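Local coordinates for 3-dehydroquinate dehydratase (Clostridium difficile, PDB 3JS3), which catalyses the cis-dehydration of 3-dehydroquinate to 3-dehydroshikimate through an imine intermediate, the third step of the chorismate pathway to aromatic amino acids, at residues F149-K154 / M178-K183; L172-V177 / I205-S210; V8-I13 / D78-F83. All blocks are in the same frame, centred on the assembly; numbering follows the deposited sequence.

Contact 1: residues F149-K154 / M178-K183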
# COMPACT_ATOMS: atom_id res chain seq x y z
N PHE A 149 -3.38 -21.43 -2.06
CA PHE A 149 -4.69 -20.75 -2.17
C PHE A 149 -5.64 -20.87 -0.95
O PHE A 149 -6.76 -20.33 -0.97
CB PHE A 149 -5.44 -21.22 -3.44
CG PHE A 149 -4.91 -20.61 -4.72
CD1 PHE A 149 -5.60 -19.56 -5.33
CD2 PHE A 149 -3.74 -21.05 -5.28
CE1 PHE A 149 -5.11 -18.98 -6.51
CE2 PHE A 149 -3.24 -20.48 -6.44
CZ PHE A 149 -3.94 -19.43 -7.06
N ASN A 150 -5.20 -21.55 0.11
CA ASN A 150 -6.06 -21.70 1.30
C ASN A 150 -5.52 -21.05 2.56
O ASN A 150 -6.30 -20.64 3.43
CB ASN A 150 -6.28 -23.20 1.61
CG ASN A 150 -6.93 -23.96 0.46
OD1 ASN A 150 -6.61 -25.12 0.23
ND2 ASN A 150 -7.82 -23.30 -0.28
N LYS A 151 -4.20 -20.95 2.65
CA LYS A 151 -3.52 -20.51 3.86
C LYS A 151 -2.29 -19.67 3.59
O LYS A 151 -1.78 -19.65 2.48
CB LYS A 151 -3.09 -21.80 4.57
CG LYS A 151 -2.17 -21.69 5.78
CD LYS A 151 -1.99 -23.10 6.41
CE LYS A 151 -1.26 -23.03 7.77
NZ LYS A 151 -1.30 -24.35 8.54
N THR A 152 -1.85 -18.95 4.62
CA THR A 152 -0.63 -18.19 4.61
C THR A 152 0.25 -18.90 5.62
O THR A 152 -0.02 -18.85 6.82
CB THR A 152 -0.82 -16.73 5.05
OG1 THR A 152 -1.49 -16.00 4.01
CG2 THR A 152 0.53 -16.07 5.34
N PRO A 153 1.30 -19.60 5.16
CA PRO A 153 2.14 -20.25 6.14
C PRO A 153 2.82 -19.24 7.05
O PRO A 153 2.88 -18.06 6.72
CB PRO A 153 3.18 -20.99 5.28
CG PRO A 153 2.52 -21.17 3.95
CD PRO A 153 1.66 -19.95 3.78
N LYS A 154 3.32 -19.71 8.19
CA LYS A 154 4.01 -18.85 9.17
C LYS A 154 5.23 -18.26 8.49
O LYS A 154 5.75 -18.88 7.57
CB LYS A 154 4.45 -19.66 10.39
CG LYS A 154 3.34 -20.47 11.06
CD LYS A 154 2.24 -19.61 11.64
CE LYS A 154 1.25 -20.45 12.43
NZ LYS A 154 0.24 -19.60 13.14
N MET A 178 -2.36 -17.08 0.49
CA MET A 178 -3.71 -16.57 0.68
C MET A 178 -3.95 -16.21 2.15
O MET A 178 -3.73 -17.04 3.06
CB MET A 178 -4.75 -17.62 0.24
CG MET A 178 -6.21 -17.13 0.29
SD MET A 178 -6.62 -15.93 -1.01
CE MET A 178 -6.64 -16.99 -2.46
N PRO A 179 -4.38 -14.96 2.39
CA PRO A 179 -4.65 -14.58 3.76
C PRO A 179 -6.07 -14.94 4.14
O PRO A 179 -6.97 -14.94 3.30
CB PRO A 179 -4.48 -13.06 3.75
CG PRO A 179 -4.89 -12.66 2.36
CD PRO A 179 -4.48 -13.81 1.47
N GLN A 180 -6.24 -15.28 5.40
CA GLN A 180 -7.53 -15.59 5.96
C GLN A 180 -7.87 -14.45 6.90
O GLN A 180 -8.98 -14.41 7.45
CB GLN A 180 -7.40 -16.88 6.75
CG GLN A 180 -6.99 -18.06 5.91
CD GLN A 180 -6.00 -18.94 6.64
OE1 GLN A 180 -6.37 -19.94 7.26
NE2 GLN A 180 -4.70 -18.52 6.63
N ASN A 181 -6.90 -13.56 7.10
CA ASN A 181 -7.05 -12.38 7.96
C ASN A 181 -5.98 -11.33 7.64
O ASN A 181 -5.01 -11.60 6.89
CB ASN A 181 -7.07 -12.75 9.45
CG ASN A 181 -5.80 -13.46 9.91
OD1 ASN A 181 -4.71 -13.17 9.46
ND2 ASN A 181 -5.96 -14.38 10.82
N GLU A 182 -6.16 -10.14 8.20
CA GLU A 182 -5.27 -9.01 7.92
C GLU A 182 -3.85 -9.27 8.36
O GLU A 182 -2.91 -8.95 7.66
CB GLU A 182 -5.83 -7.71 8.51
CG GLU A 182 -7.21 -7.30 7.95
CD GLU A 182 -8.37 -8.07 8.57
OE1 GLU A 182 -8.18 -8.69 9.64
OE2 GLU A 182 -9.49 -8.03 8.01
N LYS A 183 -3.70 -9.89 9.51
CA LYS A 183 -2.39 -10.22 10.03
C LYS A 183 -1.59 -11.14 9.08
O LYS A 183 -0.38 -11.04 9.00
CB LYS A 183 -2.54 -10.84 11.42
CG LYS A 183 -1.25 -11.33 12.08
CD LYS A 183 -0.14 -10.28 12.05
CE LYS A 183 1.16 -10.81 12.66
NZ LYS A 183 2.30 -9.88 12.37
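Two hydrogen bonds join Met178 to the loop that follows strand 141-148. The backbone N of Met178 donates a hydrogen bond to Lys151 O at 3.3 Å, long but fairly straight at the hydrogen (161°), entering from above the carbonyl plane. Met178 O accepts from the hydroxyl of Thr152, OG1 to O 2.6 Å; OG1 stands above the carbonyl plane, 72° out of it, not on a lone pair. A chi1 of -73° swings OG1 to the N-H side of Thr152, toward Met178 O. The N-H groups of Asn150 and Lys151 turn instead to Asp148 OD1, and that of Gln180 to Asp184 OD2. Around these bonds the contact is van der Waals: Met178 CG lies 3.5 Å from Phe149 O, and the apolar pair is Met178 CE, which comes obliquely to Phe149 CD1 at 4.0 Å. The amide of Gln180 lies over the backbone, NE2 being 3.6 Å from Lys151 CA. Phe149 also touches Met209, and its ring is about 4 Å from the side chain of the catalytic His147. The chemistry implies that two loops at the C-terminal end of the barrel are joined by one backbone bond and one hydroxyl bond, while two carboxylates satisfy nearby N-H groups.

Contact 2: residues L172-V177 / I205-S210. With DHS (3-amino-4,5-dihydroxy-cyclohex-1-enecarboxylate), chain E.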
# COMPACT_ATOMS: atom_id res chain seq x y z
N LEU A 172 14.89 -16.50 -9.58
CA LEU A 172 13.87 -15.71 -8.87
C LEU A 172 12.86 -16.58 -8.11
O LEU A 172 11.90 -17.12 -8.70
CB LEU A 172 13.09 -14.86 -9.87
CG LEU A 172 13.81 -13.72 -10.61
CD1 LEU A 172 13.00 -13.30 -11.81
CD2 LEU A 172 14.09 -12.53 -9.69
N PRO A 173 13.07 -16.77 -6.79
CA PRO A 173 12.07 -17.52 -6.06
C PRO A 173 10.75 -16.73 -6.05
O PRO A 173 10.76 -15.51 -5.96
CB PRO A 173 12.62 -17.60 -4.64
CG PRO A 173 14.04 -17.21 -4.72
CD PRO A 173 14.25 -16.44 -5.98
N LYS A 174 9.63 -17.43 -6.15
CA LYS A 174 8.34 -16.78 -6.15
C LYS A 174 7.37 -17.53 -5.26
O LYS A 174 7.22 -18.75 -5.40
CB LYS A 174 7.75 -16.79 -7.55
CG LYS A 174 6.35 -16.26 -7.59
CD LYS A 174 5.73 -16.37 -8.97
CE LYS A 174 4.29 -15.95 -8.92
NZ LYS A 174 3.52 -16.22 -10.17
N ILE A 175 6.70 -16.81 -4.36
CA ILE A 175 5.69 -17.44 -3.53
C ILE A 175 4.45 -16.55 -3.44
O ILE A 175 4.54 -15.34 -3.21
CB ILE A 175 6.23 -17.80 -2.11
CG1 ILE A 175 5.36 -18.88 -1.48
CG2 ILE A 175 6.30 -16.57 -1.20
CD1 ILE A 175 5.87 -19.41 -0.11
N ALA A 176 3.29 -17.15 -3.67
CA ALA A 176 2.00 -16.48 -3.52
C ALA A 176 1.23 -17.22 -2.42
O ALA A 176 1.13 -18.43 -2.45
CB ALA A 176 1.22 -16.51 -4.80
N VAL A 177 0.68 -16.49 -1.46
CA VAL A 177 -0.08 -17.09 -0.36
C VAL A 177 -1.44 -16.42 -0.21
O VAL A 177 -1.64 -15.33 -0.73
CB VAL A 177 0.70 -17.00 0.97
CG1 VAL A 177 1.98 -17.84 0.89
CG2 VAL A 177 1.01 -15.57 1.29
N ILE A 205 10.16 -12.82 -5.51
CA ILE A 205 8.86 -12.33 -5.89
C ILE A 205 7.87 -12.86 -4.86
O ILE A 205 7.87 -14.04 -4.63
CB ILE A 205 8.44 -12.86 -7.27
CG1 ILE A 205 9.49 -12.51 -8.35
CG2 ILE A 205 7.12 -12.26 -7.64
CD1 ILE A 205 9.28 -13.23 -9.72
N THR A 206 7.08 -12.01 -4.22
CA THR A 206 6.11 -12.49 -3.25
C THR A 206 4.82 -11.70 -3.35
O THR A 206 4.82 -10.54 -3.71
CB THR A 206 6.58 -12.30 -1.80
OG1 THR A 206 6.53 -10.91 -1.46
CG2 THR A 206 7.98 -12.88 -1.57
N MET A 207 3.72 -12.35 -3.02
CA MET A 207 2.44 -11.70 -3.00
C MET A 207 1.47 -12.38 -2.04
O MET A 207 1.50 -13.61 -1.83
CB MET A 207 1.80 -11.65 -4.38
CG MET A 207 1.73 -12.99 -5.11
SD MET A 207 3.23 -13.38 -6.03
CE MET A 207 3.05 -12.26 -7.40
N SER A 208 0.59 -11.55 -1.47
CA SER A 208 -0.50 -12.01 -0.63
C SER A 208 -1.69 -11.80 -1.56
O SER A 208 -1.94 -10.68 -2.03
CB SER A 208 -0.60 -11.16 0.62
OG SER A 208 -1.62 -11.61 1.50
N MET A 209 -2.38 -12.90 -1.88
CA MET A 209 -3.52 -12.88 -2.79
C MET A 209 -4.83 -12.28 -2.24
O MET A 209 -4.98 -12.03 -1.05
CB MET A 209 -3.77 -14.30 -3.32
CG MET A 209 -2.64 -14.83 -4.25
SD MET A 209 -2.93 -16.50 -4.92
CE MET A 209 -2.74 -17.52 -3.47
N SER A 210 -5.76 -12.07 -3.17
CA SER A 210 -7.09 -11.51 -2.94
C SER A 210 -7.06 -10.03 -2.61
O SER A 210 -5.98 -9.45 -2.38
CB SER A 210 -7.84 -12.25 -1.81
OG SER A 210 -7.34 -11.84 -0.55
C1 DHS E . 0.48 -14.31 -10.10
C3 DHS E . 2.38 -15.83 -10.74
C4 DHS E . 1.88 -15.76 -12.20
C5 DHS E . 0.38 -15.52 -12.29
C6 DHS E . 0.02 -14.26 -11.52
C7 DHS E . -0.22 -13.44 -9.15
C2 DHS E . 1.52 -15.07 -9.73
O2 DHS E . 2.22 -17.00 -12.82
O3 DHS E . -0.08 -15.28 -13.62
O4 DHS E . -0.34 -13.74 -7.93
O5 DHS E . -0.73 -12.39 -9.60
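Lys174 and Ile205 face each other on neighbouring parallel strands, and the lysine runs from their shared face to the bound ligand. Its CB lies 4.0 Å from Ile205 CB, and CG keeps a similar distance from that branch point. With CG anti to the backbone N (chi1 174°) and every later torsion also near 180°, the chain is fully extended: CD is 3.8 Å from the ligand's C3, CE lies 4.0 Å from Met207 SD, and NZ is joined covalently to C3 of the bound group at 1.3 Å. This is the Schiff-base lysine, caught here as an adduct, with His147 beside it on strand 141-148. Strands 172-177 and 205-208 run 4.7 Å apart with only 5° between their directions; helix 182-199 connects them, so they form one beta-alpha-beta unit of the TIM barrel of type I dehydroquinases. Five backbone bonds zip the pair, from Ile205 N to Pro173 O at one end to Met209 N to Val177 O at the other, where 178° at the hydrogen makes the bond almost straight. On the lysine's face, Met207 bends back over its neighbour: CG meets Ala176 CB at 3.6 Å and is equally near the ligand carboxylate atom O4. That carboxylate end also has CE of Met207 beside it, an apolar wall, while Arg217, Ser236 and Gln240 are among the residues that hydrogen-bond the ligand. The reverse face carries Ile175 and Thr206, whose CG2 methyls meet at 4.1 Å; the hydroxyl of Thr206 bonds to Thr192 on helix 182-199.

Contact 3: residues V8-I13 / D78-F83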
# COMPACT_ATOMS: atom_id res chain seq x y z
N VAL A 8 18.81 -9.85 -11.85
CA VAL A 8 18.39 -10.65 -12.96
C VAL A 8 18.08 -9.71 -14.11
O VAL A 8 17.06 -9.03 -14.12
CB VAL A 8 17.13 -11.47 -12.59
CG1 VAL A 8 16.57 -12.20 -13.82
CG2 VAL A 8 17.45 -12.44 -11.45
N GLN A 9 18.99 -9.67 -15.08
CA GLN A 9 18.84 -8.83 -16.24
C GLN A 9 18.13 -9.62 -17.36
O GLN A 9 18.51 -10.76 -17.64
CB GLN A 9 20.24 -8.39 -16.72
CG GLN A 9 20.26 -7.41 -17.88
CD GLN A 9 19.74 -6.04 -17.48
OE1 GLN A 9 19.83 -5.64 -16.31
NE2 GLN A 9 19.24 -5.29 -18.46
N VAL A 10 17.09 -9.04 -17.94
CA VAL A 10 16.41 -9.62 -19.09
C VAL A 10 16.16 -8.46 -20.09
O VAL A 10 15.29 -7.61 -19.88
CB VAL A 10 15.12 -10.40 -18.71
CG1 VAL A 10 15.49 -11.67 -17.98
CG2 VAL A 10 14.15 -9.54 -17.89
N LYS A 11 16.98 -8.41 -21.14
CA LYS A 11 16.94 -7.34 -22.14
C LYS A 11 17.28 -6.00 -21.48
O LYS A 11 18.29 -5.90 -20.79
CB LYS A 11 15.59 -7.29 -22.88
CG LYS A 11 15.24 -8.56 -23.63
CD LYS A 11 14.00 -8.36 -24.49
CE LYS A 11 13.55 -9.64 -25.19
NZ LYS A 11 14.59 -10.21 -26.09
N ASN A 12 16.45 -4.98 -21.67
CA ASN A 12 16.72 -3.68 -21.07
C ASN A 12 16.23 -3.58 -19.61
O ASN A 12 16.42 -2.56 -18.96
CB ASN A 12 16.08 -2.56 -21.91
CG ASN A 12 16.47 -2.63 -23.40
OD1 ASN A 12 17.12 -3.60 -23.85
ND2 ASN A 12 16.07 -1.62 -24.18
N ILE A 13 15.64 -4.67 -19.10
CA ILE A 13 15.07 -4.67 -17.74
C ILE A 13 15.92 -5.40 -16.69
O ILE A 13 16.37 -6.52 -16.88
CB ILE A 13 13.65 -5.19 -17.81
CG1 ILE A 13 12.86 -4.19 -18.66
CG2 ILE A 13 13.06 -5.36 -16.41
CD1 ILE A 13 11.56 -4.65 -19.09
N ASP A 78 11.28 -7.09 -28.54
CA ASP A 78 12.24 -7.05 -27.41
C ASP A 78 11.65 -6.72 -26.03
O ASP A 78 12.23 -5.98 -25.26
CB ASP A 78 13.47 -6.16 -27.72
CG ASP A 78 14.53 -6.87 -28.62
OD1 ASP A 78 15.11 -6.21 -29.51
OD2 ASP A 78 14.78 -8.09 -28.45
N ILE A 79 10.48 -7.27 -25.74
CA ILE A 79 9.89 -7.15 -24.42
C ILE A 79 10.14 -8.51 -23.74
O ILE A 79 9.86 -9.57 -24.32
CB ILE A 79 8.42 -6.78 -24.51
CG1 ILE A 79 8.30 -5.32 -25.01
CG2 ILE A 79 7.74 -6.93 -23.18
CD1 ILE A 79 6.89 -4.87 -25.29
N PRO A 80 10.74 -8.49 -22.53
CA PRO A 80 11.03 -9.74 -21.84
C PRO A 80 9.79 -10.60 -21.78
O PRO A 80 8.73 -10.08 -21.53
CB PRO A 80 11.43 -9.28 -20.45
CG PRO A 80 12.07 -7.99 -20.68
CD PRO A 80 11.35 -7.34 -21.83
N LEU A 81 9.92 -11.88 -22.04
CA LEU A 81 8.77 -12.76 -22.03
C LEU A 81 8.94 -13.96 -21.11
O LEU A 81 9.86 -14.78 -21.30
CB LEU A 81 8.50 -13.25 -23.43
CG LEU A 81 7.37 -14.25 -23.70
CD1 LEU A 81 5.99 -13.66 -23.39
CD2 LEU A 81 7.49 -14.68 -25.14
N LEU A 82 8.06 -14.05 -20.13
CA LEU A 82 8.03 -15.17 -19.19
C LEU A 82 7.04 -16.22 -19.73
O LEU A 82 5.91 -15.89 -20.09
CB LEU A 82 7.49 -14.69 -17.84
CG LEU A 82 7.22 -15.76 -16.76
CD1 LEU A 82 8.46 -16.64 -16.50
CD2 LEU A 82 6.74 -15.11 -15.43
N PHE A 83 7.44 -17.48 -19.75
CA PHE A 83 6.55 -18.58 -20.20
C PHE A 83 6.17 -19.36 -18.95
O PHE A 83 7.04 -19.81 -18.20
CB PHE A 83 7.32 -19.46 -21.17
CG PHE A 83 6.54 -20.62 -21.70
CD1 PHE A 83 6.77 -21.89 -21.24
CD2 PHE A 83 5.61 -20.44 -22.70
CE1 PHE A 83 6.07 -22.94 -21.74
CE2 PHE A 83 4.93 -21.49 -23.20
CZ PHE A 83 5.14 -22.74 -22.71
O HOH W 1 13.19 -4.13 -22.47
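Asp78 meets Lys11 through a salt bridge, OD2 to NZ 3.2 Å, in which the ammonium approaches the anti side of the carboxylate, 16° out of its plane. The lysine is extended as far as CE, and a bend at its last torsion (chi4 -60°) turns NZ to that oxygen. Its CD lies 3.1 Å from the backbone O of Asp78, so the aliphatic part of the chain runs against the peptide while its charge reaches the side chain. Ile79 points away from the hairpin at its CB, and its side chain touches Ile49 of strand 48-52; Ile79 O is 3.8 Å from Lys11 CE. Pro80 then fills the centre of the contact: its CB meets Val10 CG2 at 3.7 Å, and its CG lies 3.3 Å from Val10 O and 3.7 Å from Ile13 CD1. Val10 and Ile13 are brought to the same ring by the type II' beta turn between them, in the hairpin of strands 8-10 and 13-15. Past Pro80 the chain enters strand 81-84. The hairpin is thus seated in two ways at the N-terminal end of this barrel strand: by an apolar grip on Pro80, itself buried, and by an ion pair toward the surface.

In the fold
Along the chain contact 3 comes first and closes before the other two open, whereas contacts 1 and 2 interleave: 149-154, 172-177, 178-183, 205-210. Strand 172-177 runs directly into 178-183, and helix 182-199 then leads to strand 205-208. This beta-alpha-beta unit holds both segments of contact 2 and 178-183 of contact 1, while 149-154 comes from the loop after the preceding strand, 141-148. The two centres are 12 Å apart and the contacts touch, as where Phe149 CE1 meets Met209 SD at 3.7 Å. Contact 3 lies across the chain's centre, 19 Å from contact 2 and 31 Å from contact 1 between centres. It still reaches the same parallel sheet, and Val8 packs on Leu172. The barrel thus has its hairpin at one end and the loops beside the active site at the other.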